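Glycogen synthase (Cyanobacterium sp. CLg1, PDB 6GNF) belongs to the starch and bacterial glycogen synthases, a glycosyltransferase family built from two Rossmann-like domains, and binds adenosine-5'-diphosphate and a glycan. Local coordinates at residues A[24-29]-A[49-54]; A[227-232]-A[286-291]; A[367-372]-A[394-399]; A[416-421]-A[444-449]. All coordinates share one frame; numbering follows the deposited sequence.

Contact 1: residues A[24-29]-A[49-54]; sequences ICFVST and EELAKI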
loop_
_atom_site.group_PDB
_atom_site.type_symbol
_atom_site.label_atom_id
_atom_site.label_comp_id
_atom_site.label_asym_id
_atom_site.label_seq_id
_atom_site.Cartn_x
_atom_site.Cartn_y
_atom_site.Cartn_z
ATOM N N ILE A 24 6.039 -11.206 17.255
ATOM C CA ILE A 24 5.182 -10.432 16.375
ATOM C C ILE A 24 4.827 -11.248 15.142
ATOM O O ILE A 24 5.701 -11.680 14.405
ATOM C CB ILE A 24 5.867 -9.128 15.936
ATOM C CG1 ILE A 24 6.436 -8.391 17.153
ATOM C CG2 ILE A 24 4.885 -8.225 15.202
ATOM C CD1 ILE A 24 7.396 -7.292 16.797
ATOM N N CYS A 25 3.530 -11.396 14.896
ATOM C CA CYS A 25 3.031 -12.157 13.762
ATOM C C CYS A 25 2.237 -11.232 12.837
ATOM O O CYS A 25 1.148 -10.786 13.202
ATOM C CB CYS A 25 2.153 -13.295 14.269
ATOM S SG CYS A 25 1.453 -14.319 12.964
ATOM N N PHE A 26 2.811 -10.904 11.676
ATOM C CA PHE A 26 2.158 -10.027 10.687
ATOM C C PHE A 26 1.276 -10.867 9.794
ATOM O O PHE A 26 1.715 -11.903 9.276
ATOM C CB PHE A 26 3.186 -9.330 9.791
ATOM C CG PHE A 26 3.820 -8.127 10.414
ATOM C CD1 PHE A 26 4.770 -8.268 11.402
ATOM C CD2 PHE A 26 3.478 -6.852 10.001
ATOM C CE1 PHE A 26 5.365 -7.156 11.980
ATOM C CE2 PHE A 26 4.067 -5.734 10.570
ATOM C CZ PHE A 26 5.014 -5.886 11.559
ATOM N N VAL A 27 0.042 -10.421 9.594
ATOM C CA VAL A 27 -0.878 -11.144 8.741
ATOM C C VAL A 27 -1.310 -10.205 7.621
ATOM O O VAL A 27 -1.707 -9.074 7.867
ATOM C CB VAL A 27 -2.098 -11.645 9.546
ATOM C CG1 VAL A 27 -2.931 -12.609 8.718
ATOM C CG2 VAL A 27 -1.636 -12.335 10.823
ATOM N N SER A 28 -1.172 -10.655 6.379
ATOM C CA SER A 28 -1.592 -9.849 5.239
ATOM C C SER A 28 -1.830 -10.692 4.010
ATOM O O SER A 28 -1.464 -11.856 3.963
ATOM C CB SER A 28 -0.557 -8.759 4.911
ATOM O OG SER A 28 0.640 -9.267 4.413
ATOM N N THR A 29 -2.372 -10.054 2.984
ATOM C CA THR A 29 -2.527 -10.685 1.675
ATOM C C THR A 29 -1.269 -10.562 0.823
ATOM O O THR A 29 -1.154 -11.251 -0.172
ATOM C CB THR A 29 -3.687 -10.042 0.900
ATOM O OG1 THR A 29 -3.562 -8.615 0.990
ATOM C CG2 THR A 29 -4.991 -10.434 1.512
ATOM N N GLU A 49 11.512 -7.126 8.656
ATOM C CA GLU A 49 12.959 -7.323 8.567
ATOM C C GLU A 49 13.705 -6.431 9.550
ATOM O O GLU A 49 14.662 -6.865 10.173
ATOM C CB GLU A 49 13.470 -7.114 7.136
ATOM C CG GLU A 49 13.155 -8.295 6.226
ATOM C CD GLU A 49 13.608 -8.141 4.781
ATOM O OE1 GLU A 49 13.196 -8.989 3.958
ATOM O OE2 GLU A 49 14.305 -7.163 4.442
ATOM N N GLU A 50 13.237 -5.198 9.721
ATOM C CA GLU A 50 13.874 -4.264 10.657
ATOM C C GLU A 50 13.635 -4.718 12.094
ATOM O O GLU A 50 14.527 -4.671 12.923
ATOM C CB GLU A 50 13.348 -2.839 10.448
ATOM C CG GLU A 50 13.946 -1.794 11.385
ATOM C CD GLU A 50 15.446 -1.587 11.202
ATOM O OE1 GLU A 50 15.970 -1.932 10.118
ATOM O OE2 GLU A 50 16.109 -1.083 12.149
ATOM N N LEU A 51 12.428 -5.181 12.376
ATOM C CA LEU A 51 12.100 -5.684 13.711
ATOM C C LEU A 51 12.924 -6.910 14.087
ATOM O O LEU A 51 13.280 -7.075 15.252
ATOM C CB LEU A 51 10.602 -5.984 13.809
ATOM C CG LEU A 51 9.713 -4.733 13.760
ATOM C CD1 LEU A 51 8.263 -5.082 13.501
ATOM C CD2 LEU A 51 9.822 -3.938 15.048
ATOM N N ALA A 52 13.180 -7.784 13.115
ATOM C CA ALA A 52 14.048 -8.946 13.336
ATOM C C ALA A 52 15.480 -8.520 13.588
ATOM O O ALA A 52 16.156 -9.095 14.430
ATOM C CB ALA A 52 13.985 -9.888 12.144
ATOM N N LYS A 53 15.925 -7.510 12.845
ATOM C CA LYS A 53 17.266 -6.942 12.983
ATOM C C LYS A 53 17.506 -6.422 14.403
ATOM O O LYS A 53 18.510 -6.724 15.008
ATOM C CB LYS A 53 17.447 -5.824 11.952
ATOM C CG LYS A 53 18.866 -5.641 11.437
ATOM C CD LYS A 53 18.875 -5.042 10.032
ATOM C CE LYS A 53 18.667 -3.534 10.047
ATOM N NZ LYS A 53 19.931 -2.785 10.333
ATOM N N ILE A 54 16.521 -5.731 14.965
ATOM C CA ILE A 54 16.574 -5.250 16.350
ATOM C C ILE A 54 16.630 -6.402 17.361
ATOM O O ILE A 54 17.098 -6.199 18.473
ATOM C CB ILE A 54 15.333 -4.389 16.694
ATOM C CG1 ILE A 54 15.296 -3.110 15.872
ATOM C CG2 ILE A 54 15.316 -4.010 18.174
ATOM C CD1 ILE A 54 13.914 -2.489 15.839
#

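Contact 2: residues A[227-232]-A[286-291]; sequences LSFNTQ and GVELDA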
loop_
_atom_site.group_PDB
_atom_site.type_symbol
_atom_site.label_atom_id
_atom_site.label_comp_id
_atom_site.label_asym_id
_atom_site.label_seq_id
_atom_site.Cartn_x
_atom_site.Cartn_y
_atom_site.Cartn_z
ATOM N N LEU A 227 -20.101 -5.568 13.381
ATOM C CA LEU A 227 -20.022 -5.682 11.925
ATOM C C LEU A 227 -21.011 -4.771 11.193
ATOM O O LEU A 227 -20.857 -4.495 10.010
ATOM C CB LEU A 227 -20.275 -7.129 11.498
ATOM C CG LEU A 227 -19.109 -8.082 11.756
ATOM C CD1 LEU A 227 -19.589 -9.520 11.869
ATOM C CD2 LEU A 227 -18.071 -7.945 10.656
ATOM N N SER A 228 -22.038 -4.311 11.892
ATOM C CA SER A 228 -23.136 -3.599 11.258
ATOM C C SER A 228 -22.752 -2.212 10.768
ATOM O O SER A 228 -21.862 -1.569 11.322
ATOM C CB SER A 228 -24.311 -3.522 12.221
ATOM O OG SER A 228 -24.769 -4.848 12.482
ATOM N N PHE A 229 -23.405 -1.777 9.692
ATOM C CA PHE A 229 -23.018 -0.552 9.010
ATOM C C PHE A 229 -24.119 -0.051 8.080
ATOM O O PHE A 229 -24.781 -0.845 7.414
ATOM C CB PHE A 229 -21.753 -0.810 8.203
ATOM C CG PHE A 229 -21.094 0.428 7.691
ATOM C CD1 PHE A 229 -20.493 1.321 8.563
ATOM C CD2 PHE A 229 -21.047 0.690 6.331
ATOM C CE1 PHE A 229 -19.863 2.463 8.088
ATOM C CE2 PHE A 229 -20.426 1.827 5.853
ATOM C CZ PHE A 229 -19.833 2.715 6.734
ATOM N N ASN A 230 -24.305 1.263 8.045
ATOM C CA ASN A 230 -25.291 1.881 7.164
ATOM C C ASN A 230 -24.667 2.933 6.290
ATOM O O ASN A 230 -23.997 3.820 6.794
ATOM C CB ASN A 230 -26.402 2.536 7.971
ATOM C CG ASN A 230 -27.544 1.597 8.227
ATOM O OD1 ASN A 230 -27.443 0.695 9.054
ATOM N ND2 ASN A 230 -28.647 1.797 7.516
ATOM N N THR A 231 -24.961 2.883 4.996
ATOM C CA THR A 231 -24.372 3.815 4.041
ATOM C C THR A 231 -25.137 3.835 2.729
ATOM O O THR A 231 -25.976 2.962 2.487
ATOM C CB THR A 231 -22.908 3.446 3.740
ATOM O OG1 THR A 231 -22.327 4.387 2.831
ATOM C CG2 THR A 231 -22.805 2.047 3.130
ATOM N N GLN A 232 -24.799 4.804 1.881
ATOM C CA GLN A 232 -25.348 4.908 0.529
ATOM C C GLN A 232 -24.383 4.365 -0.533
ATOM O O GLN A 232 -24.741 4.285 -1.700
ATOM C CB GLN A 232 -25.678 6.363 0.218
ATOM C CG GLN A 232 -26.719 6.962 1.141
ATOM C CD GLN A 232 -27.061 8.390 0.758
ATOM O OE1 GLN A 232 -26.171 9.188 0.446
ATOM N NE2 GLN A 232 -28.352 8.713 0.747
ATOM N N GLY A 286 -12.186 9.893 6.775
ATOM C CA GLY A 286 -12.287 8.530 7.282
ATOM C C GLY A 286 -13.263 7.656 6.517
ATOM O O GLY A 286 -13.609 6.571 6.979
ATOM N N VAL A 287 -13.749 8.147 5.376
ATOM C CA VAL A 287 -14.685 7.389 4.536
ATOM C C VAL A 287 -15.742 6.691 5.412
ATOM O O VAL A 287 -15.932 5.465 5.369
ATOM C CB VAL A 287 -13.929 6.401 3.610
ATOM C CG1 VAL A 287 -14.876 5.731 2.621
ATOM C CG2 VAL A 287 -12.845 7.147 2.843
ATOM N N GLU A 288 -16.402 7.517 6.222
ATOM C CA GLU A 288 -17.507 7.127 7.109
ATOM C C GLU A 288 -17.114 6.345 8.362
ATOM O O GLU A 288 -17.982 6.048 9.167
ATOM C CB GLU A 288 -18.614 6.393 6.343
ATOM C CG GLU A 288 -19.258 7.233 5.254
ATOM C CD GLU A 288 -19.919 6.379 4.190
ATOM O OE1 GLU A 288 -21.157 6.297 4.189
ATOM O OE2 GLU A 288 -19.199 5.771 3.360
ATOM N N LEU A 289 -15.831 6.040 8.548
ATOM C CA LEU A 289 -15.382 5.365 9.772
ATOM C C LEU A 289 -14.683 6.325 10.741
ATOM O O LEU A 289 -14.057 5.891 11.707
ATOM C CB LEU A 289 -14.486 4.155 9.449
ATOM C CG LEU A 289 -15.223 2.940 8.864
ATOM C CD1 LEU A 289 -16.169 3.293 7.738
ATOM C CD2 LEU A 289 -14.247 1.857 8.413
ATOM N N ASP A 290 -14.869 7.629 10.535
ATOM C CA ASP A 290 -14.218 8.643 11.372
ATOM C C ASP A 290 -14.613 8.549 12.845
ATOM O O ASP A 290 -13.761 8.703 13.722
ATOM C CB ASP A 290 -14.471 10.062 10.838
ATOM C CG ASP A 290 -15.942 10.408 10.736
ATOM O OD1 ASP A 290 -16.726 9.579 10.234
ATOM O OD2 ASP A 290 -16.319 11.517 11.161
ATOM N N ALA A 291 -15.893 8.306 13.115
ATOM C CA ALA A 291 -16.372 8.228 14.493
ATOM C C ALA A 291 -15.866 6.953 15.168
ATOM O O ALA A 291 -15.457 6.975 16.329
ATOM C CB ALA A 291 -17.893 8.312 14.548
HETATM O O HOH W 1 -23.452 7.288 2.958
#

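Contact 3: residues A[367-372]-A[394-399]; sequences VIIAAM and QELESV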
loop_
_atom_site.group_PDB
_atom_site.type_symbol
_atom_site.label_atom_id
_atom_site.label_comp_id
_atom_site.label_asym_id
_atom_site.label_seq_id
_atom_site.Cartn_x
_atom_site.Cartn_y
_atom_site.Cartn_z
ATOM N N VAL A 367 -5.587 13.518 -13.982
ATOM C CA VAL A 367 -5.257 14.943 -13.892
ATOM C C VAL A 367 -4.058 15.285 -14.777
ATOM O O VAL A 367 -4.063 16.307 -15.485
ATOM C CB VAL A 367 -4.944 15.356 -12.433
ATOM C CG1 VAL A 367 -4.465 16.798 -12.359
ATOM C CG2 VAL A 367 -6.161 15.138 -11.539
ATOM N N ILE A 368 -3.038 14.424 -14.753
ATOM C CA ILE A 368 -1.821 14.669 -15.533
ATOM C C ILE A 368 -2.143 14.665 -17.022
ATOM O O ILE A 368 -1.744 15.574 -17.750
ATOM C CB ILE A 368 -0.709 13.635 -15.243
ATOM C CG1 ILE A 368 -0.322 13.651 -13.762
ATOM C CG2 ILE A 368 0.529 13.936 -16.084
ATOM C CD1 ILE A 368 0.636 12.548 -13.365
ATOM N N ILE A 369 -2.898 13.662 -17.457
ATOM C CA ILE A 369 -3.288 13.544 -18.857
ATOM C C ILE A 369 -4.134 14.740 -19.299
ATOM O O ILE A 369 -3.904 15.300 -20.368
ATOM C CB ILE A 369 -4.036 12.220 -19.117
ATOM C CG1 ILE A 369 -3.060 11.046 -18.998
ATOM C CG2 ILE A 369 -4.685 12.215 -20.497
ATOM C CD1 ILE A 369 -3.732 9.699 -18.842
ATOM N N ALA A 370 -5.091 15.136 -18.466
ATOM C CA ALA A 370 -5.958 16.275 -18.774
ATOM C C ALA A 370 -5.198 17.604 -18.766
ATOM O O ALA A 370 -5.633 18.568 -19.398
ATOM C CB ALA A 370 -7.126 16.333 -17.802
ATOM N N ALA A 371 -4.064 17.651 -18.070
ATOM C CA ALA A 371 -3.285 18.883 -17.933
ATOM C C ALA A 371 -2.418 19.207 -19.147
ATOM O O ALA A 371 -1.865 20.305 -19.223
ATOM C CB ALA A 371 -2.411 18.809 -16.688
ATOM N N MET A 372 -2.304 18.270 -20.088
ATOM C CA MET A 372 -1.348 18.387 -21.201
ATOM C C MET A 372 -1.449 19.685 -22.004
ATOM O O MET A 372 -0.421 20.301 -22.287
ATOM C CB MET A 372 -1.456 17.179 -22.141
ATOM C CG MET A 372 -0.938 15.884 -21.534
ATOM S SD MET A 372 0.861 15.852 -21.396
ATOM C CE MET A 372 1.081 14.690 -20.050
ATOM N N GLN A 394 -5.179 3.322 -22.508
ATOM C CA GLN A 394 -5.252 3.659 -23.926
ATOM C C GLN A 394 -4.957 5.140 -24.152
ATOM O O GLN A 394 -4.318 5.507 -25.137
ATOM C CB GLN A 394 -6.632 3.316 -24.485
ATOM C CG GLN A 394 -6.743 3.412 -26.001
ATOM C CD GLN A 394 -8.184 3.434 -26.484
ATOM O OE1 GLN A 394 -9.114 3.127 -25.731
ATOM N NE2 GLN A 394 -8.378 3.812 -27.746
ATOM N N GLU A 395 -5.431 5.985 -23.242
ATOM C CA GLU A 395 -5.161 7.421 -23.309
ATOM C C GLU A 395 -3.693 7.698 -23.045
ATOM O O GLU A 395 -3.070 8.516 -23.730
ATOM C CB GLU A 395 -6.000 8.184 -22.287
ATOM C CG GLU A 395 -7.409 8.502 -22.754
ATOM C CD GLU A 395 -8.233 9.172 -21.674
ATOM O OE1 GLU A 395 -9.177 9.911 -22.025
ATOM O OE2 GLU A 395 -7.923 8.981 -20.478
ATOM N N LEU A 396 -3.169 7.027 -22.025
ATOM C CA LEU A 396 -1.774 7.164 -21.635
ATOM C C LEU A 396 -0.846 6.967 -22.830
ATOM O O LEU A 396 0.016 7.800 -23.101
ATOM C CB LEU A 396 -1.441 6.144 -20.542
ATOM C CG LEU A 396 -0.131 6.322 -19.781
ATOM C CD1 LEU A 396 -0.039 7.730 -19.221
ATOM C CD2 LEU A 396 -0.014 5.290 -18.669
ATOM N N GLU A 397 -1.025 5.855 -23.534
ATOM C CA GLU A 397 -0.173 5.518 -24.676
ATOM C C GLU A 397 -0.312 6.484 -25.844
ATOM O O GLU A 397 0.594 6.591 -26.653
ATOM C CB GLU A 397 -0.454 4.095 -25.152
ATOM C CG GLU A 397 -0.023 3.036 -24.148
ATOM C CD GLU A 397 -0.382 1.624 -24.576
ATOM O OE1 GLU A 397 -0.931 1.453 -25.685
ATOM O OE2 GLU A 397 -0.117 0.675 -23.803
ATOM N N SER A 398 -1.439 7.183 -25.929
ATOM C CA SER A 398 -1.688 8.121 -27.023
ATOM C C SER A 398 -1.100 9.510 -26.773
ATOM O O SER A 398 -1.115 10.354 -27.671
ATOM C CB SER A 398 -3.194 8.260 -27.268
ATOM O OG SER A 398 -3.843 7.005 -27.197
ATOM N N VAL A 399 -0.591 9.742 -25.561
ATOM C CA VAL A 399 -0.151 11.081 -25.142
ATOM C C VAL A 399 1.017 11.636 -25.973
ATOM O O VAL A 399 1.064 12.836 -26.260
ATOM C CB VAL A 399 0.203 11.108 -23.630
ATOM C CG1 VAL A 399 1.506 10.367 -23.345
ATOM C CG2 VAL A 399 0.279 12.541 -23.122
#

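Contact 4: residues A[416-421]-A[444-449]; sequences LAHFIT and MMYGTI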
loop_
_atom_site.group_PDB
_atom_site.type_symbol
_atom_site.label_atom_id
_atom_site.label_comp_id
_atom_site.label_asym_id
_atom_site.label_seq_id
_atom_site.Cartn_x
_atom_site.Cartn_y
_atom_site.Cartn_z
ATOM N N LEU A 416 11.937 0.549 -16.002
ATOM C CA LEU A 416 11.576 1.920 -16.362
ATOM C C LEU A 416 11.272 2.760 -15.116
ATOM O O LEU A 416 11.549 3.954 -15.084
ATOM C CB LEU A 416 10.392 1.938 -17.328
ATOM C CG LEU A 416 10.073 3.290 -17.976
ATOM C CD1 LEU A 416 11.242 3.798 -18.807
ATOM C CD2 LEU A 416 8.822 3.194 -18.838
ATOM N N ALA A 417 10.701 2.139 -14.092
ATOM C CA ALA A 417 10.494 2.821 -12.819
ATOM C C ALA A 417 11.827 3.323 -12.262
ATOM O O ALA A 417 11.930 4.468 -11.811
ATOM C CB ALA A 417 9.808 1.903 -11.816
ATOM N N HIS A 418 12.851 2.477 -12.338
ATOM C CA HIS A 418 14.181 2.834 -11.868
ATOM C C HIS A 418 14.758 3.970 -12.708
ATOM O O HIS A 418 15.293 4.946 -12.170
ATOM C CB HIS A 418 15.099 1.607 -11.873
ATOM C CG HIS A 418 14.923 0.726 -10.675
ATOM N ND1 HIS A 418 15.603 0.935 -9.496
ATOM C CD2 HIS A 418 14.123 -0.345 -10.460
ATOM C CE1 HIS A 418 15.236 0.028 -8.609
ATOM N NE2 HIS A 418 14.339 -0.762 -9.170
ATOM N N PHE A 419 14.646 3.853 -14.025
ATOM C CA PHE A 419 15.078 4.919 -14.927
ATOM C C PHE A 419 14.417 6.265 -14.599
ATOM O O PHE A 419 15.059 7.318 -14.687
ATOM C CB PHE A 419 14.773 4.565 -16.384
ATOM C CG PHE A 419 15.871 3.811 -17.085
ATOM C CD1 PHE A 419 16.332 2.600 -16.590
ATOM C CD2 PHE A 419 16.411 4.296 -18.268
ATOM C CE1 PHE A 419 17.327 1.900 -17.248
ATOM C CE2 PHE A 419 17.410 3.602 -18.933
ATOM C CZ PHE A 419 17.866 2.401 -18.419
ATOM N N ILE A 420 13.130 6.233 -14.255
ATOM C CA ILE A 420 12.374 7.466 -13.979
ATOM C C ILE A 420 12.808 8.082 -12.651
ATOM O O ILE A 420 13.045 9.290 -12.567
ATOM C CB ILE A 420 10.850 7.213 -13.980
ATOM C CG1 ILE A 420 10.363 6.981 -15.412
ATOM C CG2 ILE A 420 10.095 8.393 -13.377
ATOM C CD1 ILE A 420 9.047 6.240 -15.489
ATOM N N THR A 421 12.915 7.246 -11.623
ATOM C CA THR A 421 13.308 7.700 -10.295
ATOM C C THR A 421 14.678 8.367 -10.293
ATOM O O THR A 421 14.866 9.361 -9.599
ATOM C CB THR A 421 13.327 6.531 -9.302
ATOM O OG1 THR A 421 12.075 5.846 -9.363
ATOM C CG2 THR A 421 13.563 7.017 -7.882
ATOM N N MET A 444 13.542 10.758 -3.032
ATOM C CA MET A 444 14.462 11.537 -2.217
ATOM C C MET A 444 15.820 10.860 -2.060
ATOM O O MET A 444 16.844 11.529 -2.070
ATOM C CB MET A 444 13.842 11.873 -0.858
ATOM C CG MET A 444 12.741 12.921 -0.965
ATOM S SD MET A 444 12.072 13.504 0.602
ATOM C CE MET A 444 11.095 12.097 1.109
ATOM N N MET A 445 15.850 9.541 -1.921
ATOM C CA MET A 445 17.130 8.828 -1.837
ATOM C C MET A 445 17.964 8.971 -3.110
ATOM O O MET A 445 19.182 8.862 -3.056
ATOM C CB MET A 445 16.916 7.346 -1.548
ATOM C CG MET A 445 16.425 7.045 -0.157
ATOM S SD MET A 445 16.096 5.275 0.083
ATOM C CE MET A 445 17.762 4.607 0.020
ATOM N N TYR A 446 17.297 9.213 -4.238
ATOM C CA TYR A 446 17.968 9.427 -5.520
ATOM C C TYR A 446 18.242 10.914 -5.816
ATOM O O TYR A 446 18.754 11.244 -6.878
ATOM C CB TYR A 446 17.139 8.809 -6.660
ATOM C CG TYR A 446 17.234 7.293 -6.744
ATOM C CD1 TYR A 446 16.662 6.492 -5.774
ATOM C CD2 TYR A 446 17.891 6.671 -7.798
ATOM C CE1 TYR A 446 16.739 5.112 -5.836
ATOM C CE2 TYR A 446 17.977 5.288 -7.874
ATOM C CZ TYR A 446 17.394 4.511 -6.890
ATOM O OH TYR A 446 17.467 3.125 -6.935
ATOM N N GLY A 447 17.883 11.804 -4.897
ATOM C CA GLY A 447 18.059 13.240 -5.105
ATOM C C GLY A 447 17.018 13.826 -6.042
ATOM O O GLY A 447 17.198 14.900 -6.604
ATOM N N THR A 448 15.913 13.110 -6.195
ATOM C CA THR A 448 14.820 13.529 -7.058
ATOM C C THR A 448 13.765 14.178 -6.168
ATOM O O THR A 448 13.322 13.586 -5.187
ATOM C CB THR A 448 14.248 12.320 -7.832
ATOM O OG1 THR A 448 15.260 11.793 -8.703
ATOM C CG2 THR A 448 13.038 12.709 -8.667
ATOM N N ILE A 449 13.355 15.385 -6.536
ATOM C CA ILE A 449 12.573 16.243 -5.653
ATOM C C ILE A 449 11.071 15.996 -5.789
ATOM O O ILE A 449 10.519 16.154 -6.882
ATOM C CB ILE A 449 12.874 17.723 -5.949
ATOM C CG1 ILE A 449 14.321 18.040 -5.560
ATOM C CG2 ILE A 449 11.908 18.630 -5.202
ATOM C CD1 ILE A 449 14.855 19.336 -6.132
#

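Contact 1: residues A[24-29]-A[49-54]
Ile24 and Leu51 mark the closest approach of strand 23-27 to helix 39-54, their CA atoms 8.8 Å apart, with no hydrogen bond between the two segments. The pair belongs to a beta-alpha-beta unit, in which helix 39-54 follows strand 23-27 and leads into the parallel strand 57-63. From the strand, Ile24 and Phe26 both direct their CB atoms at the helix, and Leu51 answers them with a single methyl. That methyl, CD1, lies near the plane of the Phe26 ring and meets its edge at CZ, 3.9 Å away, with CE1 equally close. On its other contact it touches Ile24 CD1 at 4.1 Å. Ile24 places CG1 beside its backbone N (chi1 -49°) and runs on extended, which carries CD1 to the leucine. Both strand side chains cross Leu51 at roughly a right angle. Outside the pair, Val58 of strand 57-63 and Val533 of helix 526-540 also touch Leu51, while Phe536 of the same C-terminal helix packs on Ile24. All three residues are buried and hydrocarbon at the points of touch, so the helix is held to the sheet here by dispersion and exclusion of water, without directional bonds.

Contact 2: residues A[227-232]-A[286-291]
Phe229 presents the far end of its ring to the turn at 286-289, overlapping Glu288 and Leu289. Its CZ meets Glu288 CB at 3.9 Å, the methylene lying at the ring edge near the plane, while CE1 comes within 3.8 Å of Leu289 CD1, which approaches the ring obliquely. With CG trans to the backbone N (chi1 -168°), the ring extends from the strand toward the turn.

Two residues along, Thr231 makes the polar half of the contact. Its OG1 donates to Glu288 OE1 at 2.6 Å, using the syn lone pair of that oxygen. The glutamate chain, extended beyond CG, crosses the threonine at about a right angle. A water adds a second link, donating to Glu288 OE1 (2.8 Å) and accepting from Gln232 N (3.0 Å). OE1 thus takes two hydrogen bonds, and the other carboxylate oxygen forms a salt bridge with Arg208; this combination fixes the rotation of the carboxylate and probably favours its charged form.

The backbone that offers Glu288 is a type I' turn from Gly286 to Leu289, closed by Leu289 N to Gly286 O at 2.8 Å. Leu289 then occupies the N-cap position of helix 290-296. Strand 228-231 is an outer strand of a small antiparallel sheet, bonded through its backbone to strand 251-256. The turn, which leads directly into helix 290-296, packs against this outer strand, with Leu289 also touching Asn256 of strand 251-256 and Leu258 of helix 257-264.

Contact 3: residues A[367-372]-A[394-399]
Ile369 leaves helix 365-370 with its CB directed at helix 390-402, and its longer branch does the touching. At CB the chain divides: CG2 stands trans to the backbone N, while CG1 lies beside that N (chi1 -70°) and carries the chain on toward the facing helix. At the tip, CD1 reaches the backbone of the second helix, 4.2 Å from Leu396 N. The same methyl is also 4.2 Å from Leu396 CD1 and lies at 4.4 Å from Glu395 CB, so one methyl touches two consecutive residues of the opposing helix.

Three residues on, Met372, at the start of helix 372-375, packs on Val399. Its chain bends at chi2 (-72°), which lays SD, and CE beyond it, against Val399 CG2, where CG also touches; the sulfur is 3.8 Å from that methyl. The two side chains cross at about a right angle. No hydrogen bond joins the segments, and the closest CA atoms, those of Ile369 and Leu396, are 7.1 Å apart.

Within helix 390-402, Ser398 OG donates to Gln394 O at 2.6 Å, tying the hydroxyl back to its own helix. Met372 and Leu396 both also touch Ile384, so both segments lie against strand 381-385 of the six-stranded parallel sheet. Tyr403 adds to the packing round Met372, and helix 485-503 covers Ile368 and Ala371 on another side of the first segment.

Contact 4: residues A[416-421]-A[444-449]
A helix meets the end of another helix and the loop leading from it to a strand, in the Rossmann-like C-terminal domain with its six-stranded parallel sheet. Helix 439-445 closes in a Schellman motif, where Gly447 adopts positive phi, and the chain then turns into strand 449-452. Residues on either side of that glycine, Tyr446 and Thr448, both engage Thr421 of helix 414-423.

Thr421 lays its CG2 methyl over one face of the Tyr446 ring, offset toward the rim. This CH-pi contact puts the methyl 4.1 Å from the ring centroid and 23° off the ring normal. The chi1 of Thr421 (-52°) sets CG2 trans to the backbone N, facing the ring, while OG1, the other branch, sits beside the backbone N and donates to Ala417 O at 2.8 Å. That carbonyl also accepts from Thr421 N, the two donors arriving from opposite faces of its plane, and Ala417 itself touches the bound adenosine-5'-diphosphate.

At the far end of the ring, Tyr446 OH lies by the edge of His418, 3.9 Å from ND1. Asp315 links them: its OD2 is hydrogen-bonded to both Tyr446 OH and His418 ND1, while Trp310 and Phe317 stack on the histidine. This sharing of one carboxylate oxygen by two buried groups probably steadies both rings.

Thr448 OG1 donates to Thr421 O at 2.6 Å, with a C=O...donor angle of 165°.

From the N terminus, the four contacts close in series, with none nesting or crossing. Contact 1 closes a short loop of 19 residues within the first beta-alpha-beta unit of the N-terminal domain. Contact 2, in the same domain, spans 53 residues and ties a small antiparallel sheet to the start of helix 290-296. The chain then passes into the second domain, where contact 3 joins two helices beside the parallel sheet and contact 4 links helix 414-423 to the approach to strand 449-452. Contacts 3 and 4 do not touch, their centres about 21 Å apart, whereas contacts 1 and 3 lie on opposite sides of the chain's centre, about 39 Å apart between centres.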